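Local coordinates for protein transcriptional activator, putative, Baf family (PDB 2NRH) that probably phosphorylates pantothenate with ATP, the first step in coenzyme A biosynthesis, as a homodimeric type III pantothenate kinase that needs a monovalent cation, at residues A141-T146 with L150-F155; G157-I162 with N183-A188; I58-Y63 with K200-E205. The protein carries 2 engineered substitutions. One frame throughout, in Å; residues are numbered along the deposited sequence.

Contact 1: A141-T146 with L150-F155; sequences AFPQKT and LSYGVF
P143 and Y152 meet where the loop 141-146 turns into helix 146-165, at the helix N terminus. The loop runs back alongside the first turns of the helix that it leads into. Y152 has the most buried surface here, and P143 packs against it. CG of P143 lies 3.6 Å from CB of Y152, with CG of Y152 next nearest. CD of P143 stands over one face of the Y152 ring, displaced toward the rim, and the two side chains cross at about a right angle. Y152 has its CG anti to the backbone N (chi1 178°), which carries the ring out from the helix toward the loop. There CE1 of Y152 comes 3.6 Å from the carbonyl O of A141. That oxygen approaches the ring obliquely. F142 adds a looser touch, with its CE1 4.4 Å from OH of Y152. The hydroxyl also has a weak hydrogen bond to K156 NZ, one turn further along the helix.

At the other end K145 holds the N-cap position and T146 begins the helix. The backbone N of L150 donates to T146 O at 3.1 Å, with an N-H...O angle of 167°. The L150 side chain folds back over the same carbonyl, its CG 3.3 Å from T146 O. CD1 of L150 also meets CG2 of T146 at 4.1 Å.

The second subunit covers much of this region. F110 of that subunit meets the Y152 ring and packs on P143, and the hydroxyl of T146 is hydrogen-bonded to Y70 OH of that subunit, a residue predicted to bind substrate. The arrangement is typical of a helix N terminus with its lead-in loop packed along the first turns, here in the dimer interface.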
ATOM      1  N   ALA B 141     -11.653 -15.103  -4.367  1.00 75.14           N
ATOM      2  CA  ALA B 141     -12.805 -14.641  -5.155  1.00 74.34           C
ATOM      3  C   ALA B 141     -12.759 -13.112  -5.312  1.00 73.36           C
ATOM      4  O   ALA B 141     -12.353 -12.424  -4.376  1.00 73.61           O
ATOM      5  CB  ALA B 141     -14.101 -15.044  -4.464  1.00 74.33           C
ATOM      6  N   PHE B 142     -13.175 -12.583  -6.467  1.00 72.52           N
ATOM      7  CA  PHE B 142     -13.288 -11.121  -6.668  1.00 71.71           C
ATOM      8  C   PHE B 142     -14.352 -10.514  -5.761  1.00 71.25           C
ATOM      9  O   PHE B 142     -15.408 -11.111  -5.557  1.00 71.88           O
ATOM     10  CB  PHE B 142     -13.502 -10.723  -8.141  1.00 71.38           C
ATOM     11  CG  PHE B 142     -12.427 -11.247  -9.057  1.00 72.17           C
ATOM     12  CD1 PHE B 142     -11.127 -10.763  -8.977  1.00 74.18           C
ATOM     13  CD2 PHE B 142     -12.700 -12.271  -9.963  1.00 73.18           C
ATOM     14  CE1 PHE B 142     -10.106 -11.289  -9.813  1.00 74.66           C
ATOM     15  CE2 PHE B 142     -11.710 -12.793 -10.802  1.00 73.53           C
ATOM     16  CZ  PHE B 142     -10.404 -12.306 -10.721  1.00 73.53           C
ATOM     17  N   PRO B 143     -14.056  -9.336  -5.179  1.00 70.23           N
ATOM     18  CA  PRO B 143     -15.014  -8.713  -4.259  1.00 69.05           C
ATOM     19  C   PRO B 143     -16.241  -8.091  -4.931  1.00 68.12           C
ATOM     20  O   PRO B 143     -16.206  -7.712  -6.095  1.00 66.77           O
ATOM     21  CB  PRO B 143     -14.173  -7.659  -3.521  1.00 68.95           C
ATOM     22  CG  PRO B 143     -12.732  -7.808  -4.049  1.00 69.73           C
ATOM     23  CD  PRO B 143     -12.812  -8.551  -5.327  1.00 69.71           C
ATOM     24  N   GLN B 144     -17.329  -7.990  -4.172  1.00 68.48           N
ATOM     25  CA  GLN B 144     -18.620  -7.534  -4.713  1.00 68.83           C
ATOM     26  C   GLN B 144     -19.207  -6.298  -4.019  1.00 67.63           C
ATOM     27  O   GLN B 144     -20.313  -5.863  -4.330  1.00 67.37           O
ATOM     28  CB  GLN B 144     -19.636  -8.666  -4.674  1.00 69.65           C
ATOM     29  CG  GLN B 144     -19.048 -10.080  -4.737  1.00 74.47           C
ATOM     30  CD  GLN B 144     -18.802 -10.575  -6.140  1.00 79.77           C
ATOM     31  OE1 GLN B 144     -18.858  -9.801  -7.118  1.00 81.19           O
ATOM     32  NE2 GLN B 144     -18.513 -11.886  -6.258  1.00 81.88           N
ATOM     33  N   LYS B 145     -18.474  -5.763  -3.052  1.00 66.65           N
ATOM     34  CA  LYS B 145     -18.832  -4.514  -2.403  1.00 66.05           C
ATOM     35  C   LYS B 145     -17.534  -3.744  -2.040  1.00 64.80           C
ATOM     36  O   LYS B 145     -16.474  -4.361  -1.873  1.00 64.13           O
ATOM     37  CB  LYS B 145     -19.708  -4.792  -1.160  1.00 66.42           C
ATOM     38  CG  LYS B 145     -19.126  -5.755  -0.131  1.00 66.98           C
ATOM     39  CD  LYS B 145     -20.199  -6.184   0.862  1.00 68.50           C
ATOM     40  CE  LYS B 145     -19.691  -6.177   2.341  1.00 72.09           C
ATOM     41  NZ  LYS B 145     -20.826  -6.124   3.374  1.00 70.40           N
ATOM     42  N   THR B 146     -17.638  -2.417  -1.924  1.00 63.16           N
ATOM     43  CA  THR B 146     -16.494  -1.551  -1.674  1.00 62.78           C
ATOM     44  C   THR B 146     -15.630  -1.848  -0.426  1.00 62.04           C
ATOM     45  O   THR B 146     -14.398  -1.746  -0.506  1.00 61.63           O
ATOM     46  CB  THR B 146     -16.849  -0.046  -1.791  1.00 62.49           C
ATOM     47  OG1 THR B 146     -17.176   0.240  -3.154  1.00 65.40           O
ATOM     48  CG2 THR B 146     -15.669   0.812  -1.425  1.00 62.08           C
ATOM     49  N   LEU B 150     -11.555  -2.809  -1.010  1.00 52.84           N
ATOM     50  CA  LEU B 150     -10.457  -2.310  -0.192  1.00 53.76           C
ATOM     51  C   LEU B 150      -9.696  -3.392   0.568  1.00 55.07           C
ATOM     52  O   LEU B 150      -8.435  -3.440   0.558  1.00 54.56           O
ATOM     53  CB  LEU B 150     -10.986  -1.257   0.791  1.00 52.45           C
ATOM     54  CG  LEU B 150     -11.696  -0.041   0.131  1.00 53.38           C
ATOM     55  CD1 LEU B 150     -12.442   0.812   1.164  1.00 56.22           C
ATOM     56  CD2 LEU B 150     -10.827   0.860  -0.792  1.00 47.98           C
ATOM     57  N   SER B 151     -10.442  -4.260   1.256  1.00 54.88           N
ATOM     58  CA  SER B 151      -9.793  -5.266   2.084  1.00 55.05           C
ATOM     59  C   SER B 151      -8.999  -6.206   1.240  1.00 56.17           C
ATOM     60  O   SER B 151      -7.937  -6.647   1.654  1.00 56.53           O
ATOM     61  CB  SER B 151     -10.787  -6.024   2.931  1.00 54.38           C
ATOM     62  OG  SER B 151     -11.677  -5.081   3.452  1.00 52.20           O
ATOM     63  N   TYR B 152      -9.500  -6.482   0.031  1.00 57.35           N
ATOM     64  CA  TYR B 152      -8.848  -7.396  -0.882  1.00 56.31           C
ATOM     65  C   TYR B 152      -7.587  -6.744  -1.446  1.00 56.26           C
ATOM     66  O   TYR B 152      -6.519  -7.364  -1.511  1.00 55.52           O
ATOM     67  CB  TYR B 152      -9.799  -7.771  -1.993  1.00 56.76           C
ATOM     68  CG  TYR B 152      -9.221  -8.711  -3.060  1.00 58.37           C
ATOM     69  CD1 TYR B 152      -9.567 -10.080  -3.096  1.00 58.30           C
ATOM     70  CD2 TYR B 152      -8.357  -8.221  -4.051  1.00 57.13           C
ATOM     71  CE1 TYR B 152      -9.051 -10.932  -4.113  1.00 58.20           C
ATOM     72  CE2 TYR B 152      -7.849  -9.041  -5.060  1.00 56.94           C
ATOM     73  CZ  TYR B 152      -8.199 -10.397  -5.080  1.00 59.38           C
ATOM     74  OH  TYR B 152      -7.673 -11.175  -6.096  1.00 61.28           O
ATOM     75  N   GLY B 153      -7.732  -5.485  -1.844  1.00 55.36           N
ATOM     76  CA  GLY B 153      -6.636  -4.748  -2.427  1.00 54.76           C
ATOM     77  C   GLY B 153      -5.450  -4.802  -1.468  1.00 53.13           C
ATOM     78  O   GLY B 153      -4.368  -5.202  -1.847  1.00 52.84           O
ATOM     79  N   VAL B 154      -5.699  -4.435  -0.226  1.00 51.88           N
ATOM     80  CA  VAL B 154      -4.693  -4.376   0.800  1.00 52.81           C
ATOM     81  C   VAL B 154      -4.189  -5.769   1.094  1.00 53.57           C
ATOM     82  O   VAL B 154      -2.982  -6.045   0.904  1.00 54.42           O
ATOM     83  CB  VAL B 154      -5.229  -3.650   2.089  1.00 52.20           C
ATOM     84  CG1 VAL B 154      -4.311  -3.808   3.295  1.00 52.77           C
ATOM     85  CG2 VAL B 154      -5.469  -2.206   1.786  1.00 52.97           C
ATOM     86  N   PHE B 155      -5.073  -6.641   1.567  1.00 53.55           N
ATOM     87  CA  PHE B 155      -4.572  -7.871   2.142  1.00 55.61           C
ATOM     88  C   PHE B 155      -3.956  -8.807   1.100  1.00 56.25           C
ATOM     89  O   PHE B 155      -2.974  -9.510   1.380  1.00 57.30           O
ATOM     90  CB  PHE B 155      -5.623  -8.607   2.969  1.00 56.13           C
ATOM     91  CG  PHE B 155      -6.164  -7.823   4.128  1.00 58.47           C
ATOM     92  CD1 PHE B 155      -5.401  -6.851   4.760  1.00 59.66           C
ATOM     93  CD2 PHE B 155      -7.461  -8.081   4.601  1.00 61.25           C
ATOM     94  CE1 PHE B 155      -5.923  -6.114   5.838  1.00 64.17           C
ATOM     95  CE2 PHE B 155      -8.001  -7.361   5.673  1.00 63.10           C
ATOM     96  CZ  PHE B 155      -7.223  -6.369   6.305  1.00 62.92           C
TER

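Contact 2: G157-I162 with N183-A188; sequences GIYLLI and NYFDHA
The rings of Y159 and F185 lie nearly parallel, with planes at 15° and centroids 4.8 Å apart, but the two rings are strongly displaced and share little overlap. They form an offset aromatic pair between helix 146-165 and the loop before strand 188-190, in the actin-like ATPase fold of the enzyme. CE1 of Y159 sits over one face of F185. The edge of F185 takes the backbone O of Y159 in its plane, 3.6 Å from CZ. The edge of the Y159 ring receives another carbonyl, Y184 O, 3.4 Å from CE1 and near the ring plane.

The first torsion of Y159 (chi1 174°) sets CG opposite the main-chain N, and the ring reaches off the helix to the loop. CD1 of Y159 touches two neighbours, at roughly a right angle to each other: CZ of F185 at 3.4 Å and CB of Y184 at 3.6 Å. The hydroxyl of Y159 is hydrogen-bonded to K163 NZ, one turn along the helix.

F185 and I162 both also pack on L171 of strand 171-174, so the helix, the loop and the sheet meet here. I162 reaches F185 with its CG2 branch, which lies 3.6 Å from CZ.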
ATOM      1  N   GLY B 157      -2.548  -7.872  -1.823  1.00 54.88           N
ATOM      2  CA  GLY B 157      -1.307  -7.229  -2.187  1.00 53.83           C
ATOM      3  C   GLY B 157      -0.144  -7.635  -1.291  1.00 54.20           C
ATOM      4  O   GLY B 157       0.939  -7.937  -1.787  1.00 54.86           O
ATOM      5  N   ILE B 158      -0.366  -7.633   0.021  1.00 53.61           N
ATOM      6  CA  ILE B 158       0.618  -8.118   1.005  1.00 53.65           C
ATOM      7  C   ILE B 158       0.819  -9.628   0.909  1.00 54.20           C
ATOM      8  O   ILE B 158       1.939 -10.092   1.006  1.00 54.26           O
ATOM      9  CB  ILE B 158       0.202  -7.785   2.503  1.00 53.00           C
ATOM     10  CG1 ILE B 158       0.066  -6.288   2.744  1.00 52.04           C
ATOM     11  CG2 ILE B 158       1.216  -8.248   3.468  1.00 52.10           C
ATOM     12  CD1 ILE B 158      -0.752  -6.004   3.947  1.00 48.84           C
ATOM     13  N   TYR B 159      -0.266 -10.394   0.789  1.00 54.83           N
ATOM     14  CA  TYR B 159      -0.160 -11.832   0.612  1.00 55.75           C
ATOM     15  C   TYR B 159       0.716 -12.195  -0.603  1.00 55.32           C
ATOM     16  O   TYR B 159       1.596 -13.006  -0.495  1.00 55.27           O
ATOM     17  CB  TYR B 159      -1.551 -12.510   0.506  1.00 57.56           C
ATOM     18  CG  TYR B 159      -1.435 -13.990   0.174  1.00 59.78           C
ATOM     19  CD1 TYR B 159      -1.248 -14.939   1.187  1.00 62.45           C
ATOM     20  CD2 TYR B 159      -1.443 -14.441  -1.159  1.00 62.35           C
ATOM     21  CE1 TYR B 159      -1.108 -16.313   0.888  1.00 60.59           C
ATOM     22  CE2 TYR B 159      -1.277 -15.806  -1.467  1.00 61.24           C
ATOM     23  CZ  TYR B 159      -1.120 -16.729  -0.435  1.00 61.22           C
ATOM     24  OH  TYR B 159      -1.006 -18.085  -0.722  1.00 62.06           O
ATOM     25  N   LEU B 160       0.482 -11.588  -1.755  1.00 55.65           N
ATOM     26  CA  LEU B 160       1.271 -11.948  -2.923  1.00 56.22           C
ATOM     27  C   LEU B 160       2.708 -11.485  -2.872  1.00 57.36           C
ATOM     28  O   LEU B 160       3.599 -12.249  -3.276  1.00 58.61           O
ATOM     29  CB  LEU B 160       0.613 -11.496  -4.236  1.00 56.53           C
ATOM     30  CG  LEU B 160      -0.760 -12.053  -4.650  1.00 55.18           C
ATOM     31  CD1 LEU B 160      -1.303 -11.279  -5.825  1.00 53.11           C
ATOM     32  CD2 LEU B 160      -0.630 -13.539  -4.964  1.00 51.58           C
ATOM     33  N   LEU B 161       2.963 -10.258  -2.394  1.00 57.01           N
ATOM     34  CA  LEU B 161       4.350  -9.836  -2.180  1.00 56.63           C
ATOM     35  C   LEU B 161       5.086 -10.773  -1.259  1.00 56.96           C
ATOM     36  O   LEU B 161       6.231 -11.124  -1.534  1.00 57.85           O
ATOM     37  CB  LEU B 161       4.475  -8.409  -1.654  1.00 55.68           C
ATOM     38  CG  LEU B 161       4.282  -7.399  -2.762  1.00 55.84           C
ATOM     39  CD1 LEU B 161       3.712  -6.150  -2.133  1.00 53.00           C
ATOM     40  CD2 LEU B 161       5.603  -7.149  -3.560  1.00 51.64           C
ATOM     41  N   ILE B 162       4.468 -11.189  -0.173  1.00 57.12           N
ATOM     42  CA  ILE B 162       5.201 -12.070   0.704  1.00 59.41           C
ATOM     43  C   ILE B 162       5.421 -13.483   0.135  1.00 61.26           C
ATOM     44  O   ILE B 162       6.467 -14.079   0.390  1.00 60.67           O
ATOM     45  CB  ILE B 162       4.575 -12.184   2.060  1.00 59.37           C
ATOM     46  CG1 ILE B 162       4.714 -10.858   2.821  1.00 58.45           C
ATOM     47  CG2 ILE B 162       5.176 -13.378   2.807  1.00 57.53           C
ATOM     48  CD1 ILE B 162       3.684 -10.741   3.925  1.00 60.01           C
ATOM     49  N   ASN B 183      -1.378 -16.241   9.469  1.00 62.08           N
ATOM     50  CA  ASN B 183      -2.507 -17.132   9.218  1.00 62.38           C
ATOM     51  C   ASN B 183      -2.806 -17.371   7.759  1.00 62.86           C
ATOM     52  O   ASN B 183      -3.386 -18.383   7.441  1.00 64.28           O
ATOM     53  CB  ASN B 183      -3.750 -16.719   9.999  1.00 62.10           C
ATOM     54  CG  ASN B 183      -3.519 -16.755  11.485  1.00 64.73           C
ATOM     55  OD1 ASN B 183      -2.552 -17.350  11.926  1.00 69.57           O
ATOM     56  ND2 ASN B 183      -4.362 -16.077  12.272  1.00 65.80           N
ATOM     57  N   TYR B 184      -2.368 -16.525   6.845  1.00 63.28           N
ATOM     58  CA  TYR B 184      -2.572 -16.856   5.425  1.00 64.37           C
ATOM     59  C   TYR B 184      -1.548 -17.868   4.873  1.00 65.47           C
ATOM     60  O   TYR B 184      -1.550 -18.168   3.669  1.00 65.55           O
ATOM     61  CB  TYR B 184      -2.426 -15.629   4.556  1.00 64.42           C
ATOM     62  CG  TYR B 184      -3.511 -14.590   4.625  1.00 65.62           C
ATOM     63  CD1 TYR B 184      -4.845 -14.888   4.319  1.00 63.09           C
ATOM     64  CD2 TYR B 184      -3.183 -13.273   4.926  1.00 65.93           C
ATOM     65  CE1 TYR B 184      -5.832 -13.894   4.356  1.00 63.67           C
ATOM     66  CE2 TYR B 184      -4.152 -12.273   4.954  1.00 66.97           C
ATOM     67  CZ  TYR B 184      -5.470 -12.585   4.664  1.00 66.17           C
ATOM     68  OH  TYR B 184      -6.379 -11.567   4.733  1.00 65.12           O
ATOM     69  N   PHE B 185      -0.634 -18.343   5.717  1.00 66.00           N
ATOM     70  CA  PHE B 185       0.491 -19.133   5.214  1.00 67.21           C
ATOM     71  C   PHE B 185       0.674 -20.386   6.029  1.00 69.20           C
ATOM     72  O   PHE B 185       0.517 -20.381   7.253  1.00 69.08           O
ATOM     73  CB  PHE B 185       1.813 -18.319   5.247  1.00 66.18           C
ATOM     74  CG  PHE B 185       1.861 -17.140   4.266  1.00 60.81           C
ATOM     75  CD1 PHE B 185       2.195 -17.335   2.941  1.00 58.89           C
ATOM     76  CD2 PHE B 185       1.608 -15.856   4.695  1.00 56.97           C
ATOM     77  CE1 PHE B 185       2.217 -16.271   2.048  1.00 59.27           C
ATOM     78  CE2 PHE B 185       1.638 -14.784   3.816  1.00 57.85           C
ATOM     79  CZ  PHE B 185       1.938 -14.986   2.493  1.00 58.07           C
ATOM     80  N   ASP B 186       1.022 -21.479   5.364  1.00 72.72           N
ATOM     81  CA  ASP B 186       1.543 -22.609   6.138  1.00 75.53           C
ATOM     82  C   ASP B 186       3.055 -22.588   6.097  1.00 76.48           C
ATOM     83  O   ASP B 186       3.647 -21.979   5.200  1.00 77.33           O
ATOM     84  CB  ASP B 186       0.952 -23.943   5.711  1.00 76.15           C
ATOM     85  CG  ASP B 186       1.342 -24.327   4.335  1.00 79.79           C
ATOM     86  OD1 ASP B 186       2.369 -25.055   4.235  1.00 87.63           O
ATOM     87  OD2 ASP B 186       0.638 -23.931   3.368  1.00 79.98           O
ATOM     88  N   HIS B 187       3.681 -23.215   7.092  1.00 77.63           N
ATOM     89  CA  HIS B 187       5.135 -23.182   7.237  1.00 77.92           C
ATOM     90  C   HIS B 187       5.621 -21.775   7.651  1.00 76.41           C
ATOM     91  O   HIS B 187       6.725 -21.357   7.294  1.00 76.96           O
ATOM     92  CB  HIS B 187       5.832 -23.655   5.944  1.00 79.43           C
ATOM     93  CG  HIS B 187       5.578 -25.099   5.594  1.00 85.63           C
ATOM     94  ND1 HIS B 187       5.649 -25.573   4.293  1.00 89.05           N
ATOM     95  CD2 HIS B 187       5.268 -26.173   6.370  1.00 89.05           C
ATOM     96  CE1 HIS B 187       5.392 -26.871   4.287  1.00 90.87           C
ATOM     97  NE2 HIS B 187       5.157 -27.259   5.531  1.00 91.49           N
ATOM     98  N   ALA B 188       4.787 -21.064   8.404  1.00 74.21           N
ATOM     99  CA  ALA B 188       5.108 -19.760   8.913  1.00 72.33           C
ATOM    100  C   ALA B 188       4.906 -19.738  10.414  1.00 72.30           C
ATOM    101  O   ALA B 188       3.953 -20.327  10.933  1.00 72.88           O
ATOM    102  CB  ALA B 188       4.239 -18.743   8.274  1.00 72.16           C
TER

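Contact 3: I58-Y63 with K200-E205; sequences INLEPY and KKIIKE
I202, L60 and Y63 carry most of this contact, and the side-chain to side-chain contacts are apolar. I202 projects from the last turns of helix 194-204 toward the segment 58-63. Its chi1 of -82° sets CG1 beside the backbone N and leaves CG2 anti to it; CG2 does most of the touching. CG2 of I202 lies 3.8 Å from CD1 of L60. On the Y63 side, the same methyl is 3.7 Å from CB of Y63. The other branch goes to the backbone: CD1 of I202 is 3.7 Å from the carbonyl O of Y63.

L60 points toward the helix from just after strand 57-59, and the L60 and I202 side chains run antiparallel past one another. CD1 of L60 also reaches CD1 of I203, 4.0 Å away, and these two side chains cross at about a right angle. L60 also packs on F39 and I41 of strand 38-42. Y63 offers its CB to the helix, while its ring packs on N206 and L209 near the C terminus.

L60 sits in an Asx turn begun by N59; Y63 follows in the 3-10 segment 61-63. OD1 of N59 accepts from the backbone N of E61 at 3.0 Å, with the donor well above the plane of the side-chain amide. Y63 N to L60 O is a backbone bond of this segment.

The contact thus joins the edge of the N-terminal sheet to the C-terminal helix. With no hydrogen bond or salt bridge between the segments, it is probably held by van der Waals contact and burial of apolar groups.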
ATOM      1  N   ILE B  58      21.816   1.534  27.763  1.00 57.58           N
ATOM      2  CA  ILE B  58      22.973   0.903  27.167  1.00 56.87           C
ATOM      3  C   ILE B  58      22.655   0.346  25.767  1.00 55.93           C
ATOM      4  O   ILE B  58      21.886  -0.611  25.614  1.00 56.81           O
ATOM      5  CB  ILE B  58      23.510  -0.180  28.113  1.00 57.33           C
ATOM      6  CG1 ILE B  58      24.171   0.534  29.296  1.00 58.19           C
ATOM      7  CG2 ILE B  58      24.470  -1.141  27.360  1.00 55.48           C
ATOM      8  CD1 ILE B  58      24.217  -0.256  30.488  1.00 62.20           C
ATOM      9  N   ASN B  59      23.248   0.980  24.763  1.00 54.38           N
ATOM     10  CA  ASN B  59      22.874   0.820  23.360  1.00 53.77           C
ATOM     11  C   ASN B  59      23.459  -0.484  22.822  1.00 54.14           C
ATOM     12  O   ASN B  59      24.676  -0.728  22.925  1.00 53.35           O
ATOM     13  CB  ASN B  59      23.340   2.046  22.572  1.00 52.70           C
ATOM     14  CG  ASN B  59      22.798   2.098  21.149  1.00 52.17           C
ATOM     15  OD1 ASN B  59      22.062   1.238  20.685  1.00 48.72           O
ATOM     16  ND2 ASN B  59      23.220   3.108  20.432  1.00 51.39           N
ATOM     17  N   LEU B  60      22.583  -1.353  22.326  1.00 53.43           N
ATOM     18  CA  LEU B  60      23.042  -2.614  21.813  1.00 53.33           C
ATOM     19  C   LEU B  60      23.431  -2.536  20.350  1.00 53.73           C
ATOM     20  O   LEU B  60      24.038  -3.487  19.808  1.00 52.54           O
ATOM     21  CB  LEU B  60      21.990  -3.703  21.995  1.00 53.11           C
ATOM     22  CG  LEU B  60      21.670  -4.341  23.348  1.00 52.70           C
ATOM     23  CD1 LEU B  60      20.926  -5.652  23.074  1.00 50.01           C
ATOM     24  CD2 LEU B  60      22.880  -4.575  24.287  1.00 49.23           C
ATOM     25  N   GLU B  61      23.023  -1.449  19.686  1.00 53.78           N
ATOM     26  CA  GLU B  61      23.241  -1.351  18.234  1.00 54.31           C
ATOM     27  C   GLU B  61      24.674  -1.668  17.780  1.00 54.91           C
ATOM     28  O   GLU B  61      24.843  -2.396  16.809  1.00 54.82           O
ATOM     29  CB  GLU B  61      22.806   0.008  17.687  1.00 54.27           C
ATOM     30  CG  GLU B  61      23.117   0.246  16.220  1.00 53.16           C
ATOM     31  CD  GLU B  61      22.204   1.353  15.640  1.00 55.13           C
ATOM     32  OE1 GLU B  61      21.496   1.983  16.447  1.00 52.24           O
ATOM     33  OE2 GLU B  61      22.220   1.615  14.410  1.00 55.77           O
ATOM     34  N   PRO B  62      25.706  -1.106  18.472  1.00 56.04           N
ATOM     35  CA  PRO B  62      27.109  -1.356  18.049  1.00 56.40           C
ATOM     36  C   PRO B  62      27.538  -2.815  18.074  1.00 57.17           C
ATOM     37  O   PRO B  62      28.511  -3.150  17.407  1.00 58.98           O
ATOM     38  CB  PRO B  62      27.951  -0.526  19.055  1.00 56.17           C
ATOM     39  CG  PRO B  62      26.942   0.580  19.563  1.00 56.73           C
ATOM     40  CD  PRO B  62      25.639  -0.188  19.638  1.00 56.01           C
ATOM     41  N   TYR B  63      26.831  -3.671  18.805  1.00 56.75           N
ATOM     42  CA  TYR B  63      27.190  -5.087  18.935  1.00 57.89           C
ATOM     43  C   TYR B  63      26.640  -5.977  17.824  1.00 58.60           C
ATOM     44  O   TYR B  63      27.077  -7.133  17.653  1.00 58.37           O
ATOM     45  CB  TYR B  63      26.778  -5.614  20.311  1.00 58.48           C
ATOM     46  CG  TYR B  63      27.476  -4.881  21.428  1.00 61.66           C
ATOM     47  CD1 TYR B  63      28.723  -5.312  21.883  1.00 62.50           C
ATOM     48  CD2 TYR B  63      26.920  -3.722  22.008  1.00 61.39           C
ATOM     49  CE1 TYR B  63      29.381  -4.657  22.889  1.00 62.15           C
ATOM     50  CE2 TYR B  63      27.584  -3.041  23.014  1.00 60.69           C
ATOM     51  CZ  TYR B  63      28.819  -3.530  23.454  1.00 63.48           C
ATOM     52  OH  TYR B  63      29.535  -2.888  24.458  1.00 66.04           O
ATOM     53  N   LYS B 200      18.350 -10.471  22.893  1.00 58.23           N
ATOM     54  CA  LYS B 200      18.753 -11.514  23.827  1.00 60.84           C
ATOM     55  C   LYS B 200      20.050 -12.149  23.331  1.00 61.24           C
ATOM     56  O   LYS B 200      20.994 -12.320  24.103  1.00 61.69           O
ATOM     57  CB  LYS B 200      17.656 -12.600  23.936  1.00 61.28           C
ATOM     58  CG  LYS B 200      17.264 -12.918  25.373  1.00 63.85           C
ATOM     59  CD  LYS B 200      15.756 -12.776  25.579  1.00 67.74           C
ATOM     60  CE  LYS B 200      15.378 -12.617  27.078  1.00 72.12           C
ATOM     61  NZ  LYS B 200      13.966 -13.113  27.401  1.00 70.22           N
ATOM     62  N   LYS B 201      20.085 -12.478  22.036  1.00 62.22           N
ATOM     63  CA  LYS B 201      21.256 -13.076  21.398  1.00 62.34           C
ATOM     64  C   LYS B 201      22.462 -12.197  21.499  1.00 62.59           C
ATOM     65  O   LYS B 201      23.561 -12.707  21.727  1.00 63.66           O
ATOM     66  CB  LYS B 201      20.994 -13.445  19.941  1.00 62.39           C
ATOM     67  CG  LYS B 201      22.211 -14.051  19.206  1.00 62.80           C
ATOM     68  CD  LYS B 201      21.861 -14.637  17.813  1.00 63.37           C
ATOM     69  CE  LYS B 201      23.090 -14.504  16.798  1.00 65.98           C
ATOM     70  NZ  LYS B 201      22.907 -15.062  15.378  1.00 65.03           N
ATOM     71  N   ILE B 202      22.295 -10.886  21.344  1.00 62.78           N
ATOM     72  CA  ILE B 202      23.467  -9.998  21.468  1.00 63.05           C
ATOM     73  C   ILE B 202      24.132 -10.093  22.840  1.00 64.43           C
ATOM     74  O   ILE B 202      25.366 -10.010  22.951  1.00 63.81           O
ATOM     75  CB  ILE B 202      23.142  -8.516  21.153  1.00 62.59           C
ATOM     76  CG1 ILE B 202      23.153  -8.285  19.637  1.00 62.22           C
ATOM     77  CG2 ILE B 202      24.083  -7.528  21.932  1.00 59.22           C
ATOM     78  CD1 ILE B 202      24.162  -9.046  18.876  1.00 60.84           C
ATOM     79  N   ILE B 203      23.299 -10.266  23.862  1.00 65.63           N
ATOM     80  CA  ILE B 203      23.737 -10.266  25.242  1.00 68.00           C
ATOM     81  C   ILE B 203      24.402 -11.583  25.578  1.00 70.03           C
ATOM     82  O   ILE B 203      25.368 -11.605  26.331  1.00 70.89           O
ATOM     83  CB  ILE B 203      22.582  -9.948  26.188  1.00 67.52           C
ATOM     84  CG1 ILE B 203      22.235  -8.469  26.070  1.00 67.22           C
ATOM     85  CG2 ILE B 203      22.973 -10.153  27.635  1.00 69.61           C
ATOM     86  CD1 ILE B 203      20.777  -8.149  26.156  1.00 62.36           C
ATOM     87  N   LYS B 204      23.918 -12.673  24.987  1.00 72.21           N
ATOM     88  CA  LYS B 204      24.502 -13.979  25.228  1.00 73.90           C
ATOM     89  C   LYS B 204      25.834 -14.115  24.507  1.00 74.49           C
ATOM     90  O   LYS B 204      26.569 -15.072  24.754  1.00 74.91           O
ATOM     91  CB  LYS B 204      23.539 -15.124  24.851  1.00 73.84           C
ATOM     92  CG  LYS B 204      23.409 -15.407  23.341  1.00 75.14           C
ATOM     93  CD  LYS B 204      23.002 -16.875  22.989  1.00 74.92           C
ATOM     94  CE  LYS B 204      24.253 -17.707  22.577  1.00 76.19           C
ATOM     95  NZ  LYS B 204      24.667 -17.467  21.125  1.00 74.43           N
ATOM     96  N   GLU B 205      26.135 -13.145  23.644  1.00 75.26           N
ATOM     97  CA  GLU B 205      27.344 -13.132  22.786  1.00 76.10           C
ATOM     98  C   GLU B 205      28.414 -12.163  23.285  1.00 75.81           C
ATOM     99  O   GLU B 205      29.542 -12.159  22.799  1.00 75.84           O
ATOM    100  CB  GLU B 205      27.001 -12.745  21.343  1.00 75.54           C
ATOM    101  CG  GLU B 205      26.119 -13.716  20.623  1.00 76.84           C
ATOM    102  CD  GLU B 205      25.917 -13.405  19.120  1.00 77.65           C
ATOM    103  OE1 GLU B 205      26.215 -12.272  18.611  1.00 80.55           O
ATOM    104  OE2 GLU B 205      25.443 -14.330  18.433  1.00 79.91           O
TER

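In the fold
From the N terminus, the chain first passes through 58-63, at the outer strand of the N-terminal sheet. Its partner, 200-205, comes only near the C terminus, so contact 3 closes a loop of 136 intervening residues and ties strand 57-59 to helix 194-204. Contacts 1 and 2 both fall within that loop, one after the other. Contact 1 closes over only three residues, at the start of helix 146-165. Contact 2 then opens further along the same helix and closes across strand 171-174 and helix 178-182. These two touch through F155 and Y184, and both reach the second subunit. Contact 3 lies opposite both, across the chain's centre, about 31 Å from contact 2 between centres.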